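Local coordinates for lipid binding protein (Grifola frondosa, PDB 5H0Q) that probably recognises membrane domains that contain sphingomyelin and cholesterol, which makes it a probe for such lipid assemblies, at residues S177-G189 / T193-R202. Sequence-based numbering, arbitrary orientation.
Sequences SSYGDVKAHGSTG and TAYVEYVYSR
Ser201 O accepts the backbone N-H of Lys183 in a nearly straight bond (N to O 2.8 Å, 175° at the hydrogen), and Ser201 N returns one to Lys183 O. Paired N-H and C=O bonds recur between His185 and Val199 and between Ser187 and Glu197, and Gly189 N to Tyr195 O closes the series at 2.9 Å. Between them lie the non-hydrogen-bonded pairs. In one, Ala184 CB sits at the ring edge of Tyr200, 3.9 Å from its CD1; in the next, Gly186, which has no side chain, brings its CA to 3.8 Å from Tyr198 CD1, and the ring occupies the side of the sheet to which a side chain would point. Thr188, with OG1 anti to its backbone N (chi1 -173°), turns that hydroxyl to Val196 CG2 at 3.4 Å while bonding Gly189 O. At the C-terminus, Val182 CG2 lies over one face of the Arg202 guanidinium, 3.7 Å from NH2; Thr69 O and Asp124 also hold this group. Tyr198 and Tyr200 reach the second sheet, where their hydroxyls bond Gly131 O and Ser130 OG, whereas Glu197, on the other face, meets Arg64 and Lys37. The arrangement is a regular antiparallel beta hairpin, one face of which packs against a second beta sheet.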
loop_
_atom_site.group_PDB
_atom_site.type_symbol
_atom_site.label_atom_id
_atom_site.label_comp_id
_atom_site.label_asym_id
_atom_site.label_seq_id
_atom_site.Cartn_x
_atom_site.Cartn_y
_atom_site.Cartn_z
ATOM N N SER A 177 3.014 0.891 11.681
ATOM C CA SER A 177 3.853 -0.241 12.084
ATOM C C SER A 177 5.305 0.085 11.780
ATOM O O SER A 177 5.604 0.798 10.825
ATOM C CB SER A 177 3.426 -1.520 11.338
ATOM O OG SER A 177 4.181 -2.658 11.722
ATOM N N SER A 178 6.210 -0.457 12.581
ATOM C CA SER A 178 7.643 -0.309 12.320
ATOM C C SER A 178 8.371 -1.606 12.630
ATOM O O SER A 178 8.114 -2.230 13.665
ATOM C CB SER A 178 8.275 0.816 13.152
ATOM O OG SER A 178 7.753 2.088 12.811
ATOM N N TYR A 179 9.318 -1.981 11.762
ATOM C CA TYR A 179 10.207 -3.102 12.056
ATOM C C TYR A 179 11.554 -2.828 11.404
ATOM O O TYR A 179 11.621 -2.407 10.254
ATOM C CB TYR A 179 9.624 -4.427 11.565
ATOM C CG TYR A 179 10.396 -5.621 12.067
ATOM C CD1 TYR A 179 9.977 -6.319 13.189
ATOM C CD2 TYR A 179 11.545 -6.034 11.429
ATOM C CE1 TYR A 179 10.685 -7.409 13.665
ATOM C CE2 TYR A 179 12.275 -7.124 11.901
ATOM C CZ TYR A 179 11.834 -7.807 13.008
ATOM O OH TYR A 179 12.540 -8.882 13.479
ATOM N N GLY A 180 12.628 -3.065 12.140
ATOM C CA GLY A 180 13.931 -2.693 11.624
ATOM C C GLY A 180 13.991 -1.209 11.329
ATOM O O GLY A 180 13.623 -0.370 12.155
ATOM N N ASP A 181 14.432 -0.868 10.119
ATOM C CA ASP A 181 14.557 0.522 9.708
ATOM C C ASP A 181 13.306 1.037 9.001
ATOM O O ASP A 181 13.257 2.228 8.666
ATOM C CB ASP A 181 15.752 0.703 8.755
ATOM C CG ASP A 181 17.099 0.432 9.419
ATOM O OD1 ASP A 181 17.303 0.800 10.585
ATOM O OD2 ASP A 181 17.965 -0.147 8.737
ATOM N N VAL A 182 12.329 0.156 8.732
ATOM C CA VAL A 182 11.204 0.439 7.837
ATOM C C VAL A 182 9.958 0.767 8.643
ATOM O O VAL A 182 9.673 0.149 9.679
ATOM C CB VAL A 182 10.946 -0.757 6.906
ATOM C CG1 VAL A 182 9.666 -0.552 6.073
ATOM C CG2 VAL A 182 12.128 -0.955 5.995
ATOM N N LYS A 183 9.196 1.730 8.137
ATOM C CA LYS A 183 7.918 2.125 8.685
ATOM C C LYS A 183 6.838 1.975 7.626
ATOM O O LYS A 183 7.081 2.135 6.416
ATOM C CB LYS A 183 7.955 3.569 9.166
ATOM C CG LYS A 183 8.969 3.851 10.248
ATOM C CD LYS A 183 9.013 5.329 10.601
ATOM C CE LYS A 183 9.860 6.121 9.616
ATOM N NZ LYS A 183 11.307 5.782 9.729
ATOM N N ALA A 184 5.640 1.662 8.091
ATOM C CA ALA A 184 4.484 1.591 7.228
ATOM C C ALA A 184 3.345 2.354 7.876
ATOM O O ALA A 184 3.201 2.355 9.104
ATOM C CB ALA A 184 4.047 0.161 6.970
ATOM N N HIS A 185 2.523 2.955 7.007
ATOM C CA HIS A 185 1.351 3.713 7.406
ATOM C C HIS A 185 0.229 3.395 6.436
ATOM O O HIS A 185 0.449 3.362 5.224
ATOM C CB HIS A 185 1.607 5.225 7.402
ATOM C CG HIS A 185 0.389 6.031 7.756
ATOM N ND1 HIS A 185 -0.022 6.202 9.054
ATOM C CD2 HIS A 185 -0.529 6.654 6.984
ATOM C CE1 HIS A 185 -1.129 6.924 9.074
ATOM N NE2 HIS A 185 -1.455 7.211 7.829
ATOM N N GLY A 186 -0.962 3.164 6.981
ATOM C CA GLY A 186 -2.157 3.030 6.170
ATOM C C GLY A 186 -3.236 3.978 6.642
ATOM O O GLY A 186 -3.343 4.288 7.820
ATOM N N SER A 187 -4.035 4.457 5.687
ATOM C CA SER A 187 -5.218 5.235 6.017
ATOM C C SER A 187 -6.351 4.869 5.067
ATOM O O SER A 187 -6.126 4.492 3.919
ATOM C CB SER A 187 -4.934 6.738 5.936
ATOM O OG SER A 187 -4.628 7.090 4.599
ATOM N N THR A 188 -7.584 5.008 5.557
ATOM C CA THR A 188 -8.769 4.733 4.758
ATOM C C THR A 188 -9.826 5.773 5.083
ATOM O O THR A 188 -9.929 6.241 6.216
ATOM C CB THR A 188 -9.333 3.323 5.022
ATOM O OG1 THR A 188 -10.397 3.032 4.106
ATOM C CG2 THR A 188 -9.830 3.193 6.411
ATOM N N GLY A 189 -10.613 6.121 4.076
ATOM C CA GLY A 189 -11.863 6.788 4.342
ATOM C C GLY A 189 -12.843 5.830 4.982
ATOM O O GLY A 189 -12.698 4.612 4.903
ATOM N N THR A 193 -17.313 3.219 -0.686
ATOM C CA THR A 193 -16.304 3.232 -1.747
ATOM C C THR A 193 -15.177 4.143 -1.261
ATOM O O THR A 193 -15.194 5.354 -1.480
ATOM C CB THR A 193 -16.898 3.672 -3.101
ATOM O OG1 THR A 193 -17.700 4.840 -2.938
ATOM C CG2 THR A 193 -17.783 2.605 -3.629
ATOM N N ALA A 194 -14.193 3.548 -0.586
ATOM C CA ALA A 194 -13.242 4.294 0.233
ATOM C C ALA A 194 -11.885 4.416 -0.444
ATOM O O ALA A 194 -11.371 3.446 -1.009
ATOM C CB ALA A 194 -13.060 3.623 1.593
ATOM N N TYR A 195 -11.305 5.611 -0.371
ATOM C CA TYR A 195 -9.911 5.787 -0.754
ATOM C C TYR A 195 -9.044 5.221 0.350
ATOM O O TYR A 195 -9.266 5.487 1.541
ATOM C CB TYR A 195 -9.571 7.259 -0.963
ATOM C CG TYR A 195 -9.998 7.850 -2.292
ATOM C CD1 TYR A 195 -9.210 8.803 -2.924
ATOM C CD2 TYR A 195 -11.160 7.456 -2.901
ATOM C CE1 TYR A 195 -9.588 9.362 -4.127
ATOM C CE2 TYR A 195 -11.559 8.023 -4.107
ATOM C CZ TYR A 195 -10.762 8.961 -4.717
ATOM O OH TYR A 195 -11.147 9.519 -5.919
ATOM N N VAL A 196 -8.023 4.468 -0.048
ATOM C CA VAL A 196 -7.053 3.908 0.885
ATOM C C VAL A 196 -5.680 4.348 0.412
ATOM O O VAL A 196 -5.417 4.347 -0.795
ATOM C CB VAL A 196 -7.158 2.374 0.933
ATOM C CG1 VAL A 196 -6.035 1.776 1.784
ATOM C CG2 VAL A 196 -8.486 1.976 1.468
ATOM N N GLU A 197 -4.804 4.710 1.360
ATOM C CA GLU A 197 -3.416 5.050 1.058
ATOM C C GLU A 197 -2.485 4.276 1.980
ATOM O O GLU A 197 -2.675 4.268 3.198
ATOM C CB GLU A 197 -3.128 6.536 1.222
ATOM C CG GLU A 197 -1.657 6.942 0.906
ATOM C CD GLU A 197 -1.385 8.421 1.129
ATOM O OE1 GLU A 197 -1.399 8.841 2.296
ATOM O OE2 GLU A 197 -1.170 9.147 0.136
ATOM N N TYR A 198 -1.487 3.622 1.394
ATOM C CA TYR A 198 -0.382 3.021 2.136
ATOM C C TYR A 198 0.896 3.768 1.789
ATOM O O TYR A 198 1.190 3.957 0.605
ATOM C CB TYR A 198 -0.235 1.548 1.758
ATOM C CG TYR A 198 -1.422 0.714 2.111
ATOM C CD1 TYR A 198 -1.718 0.404 3.433
ATOM C CD2 TYR A 198 -2.299 0.277 1.123
ATOM C CE1 TYR A 198 -2.848 -0.344 3.761
ATOM C CE2 TYR A 198 -3.414 -0.481 1.437
ATOM C CZ TYR A 198 -3.694 -0.780 2.751
ATOM O OH TYR A 198 -4.795 -1.527 3.089
ATOM N N VAL A 199 1.694 4.093 2.808
ATOM C CA VAL A 199 2.991 4.722 2.602
ATOM C C VAL A 199 4.023 3.930 3.370
ATOM O O VAL A 199 3.901 3.791 4.593
ATOM C CB VAL A 199 3.009 6.170 3.083
ATOM C CG1 VAL A 199 4.329 6.817 2.762
ATOM C CG2 VAL A 199 1.870 6.926 2.432
ATOM N N TYR A 200 5.075 3.523 2.686
ATOM C CA TYR A 200 6.199 2.824 3.318
ATOM C C TYR A 200 7.402 3.757 3.318
ATOM O O TYR A 200 7.733 4.333 2.267
ATOM C CB TYR A 200 6.503 1.542 2.566
ATOM C CG TYR A 200 5.281 0.775 2.178
ATOM C CD1 TYR A 200 4.280 0.514 3.111
ATOM C CD2 TYR A 200 5.118 0.317 0.887
ATOM C CE1 TYR A 200 3.157 -0.162 2.754
ATOM C CE2 TYR A 200 3.984 -0.362 0.515
ATOM C CZ TYR A 200 3.011 -0.605 1.448
ATOM O OH TYR A 200 1.870 -1.265 1.060
ATOM N N SER A 201 8.068 3.900 4.476
ATOM C CA SER A 201 9.156 4.858 4.600
ATOM C C SER A 201 10.290 4.261 5.442
ATOM O O SER A 201 10.160 3.175 6.004
ATOM C CB SER A 201 8.660 6.169 5.205
ATOM O OG SER A 201 8.014 5.952 6.450
ATOM N N ARG A 202 11.413 4.979 5.502
ATOM C CA ARG A 202 12.611 4.562 6.241
ATOM C C ARG A 202 13.156 5.718 7.064
ATOM O O ARG A 202 12.408 6.486 7.679
ATOM C CB ARG A 202 13.697 4.065 5.285
ATOM C CG ARG A 202 14.583 2.940 5.772
ATOM C CD ARG A 202 15.620 2.417 4.784
ATOM N NE ARG A 202 15.092 1.377 3.918
ATOM C CZ ARG A 202 15.214 0.077 4.125
ATOM N NH1 ARG A 202 15.893 -0.349 5.177
ATOM N NH2 ARG A 202 14.645 -0.802 3.300
#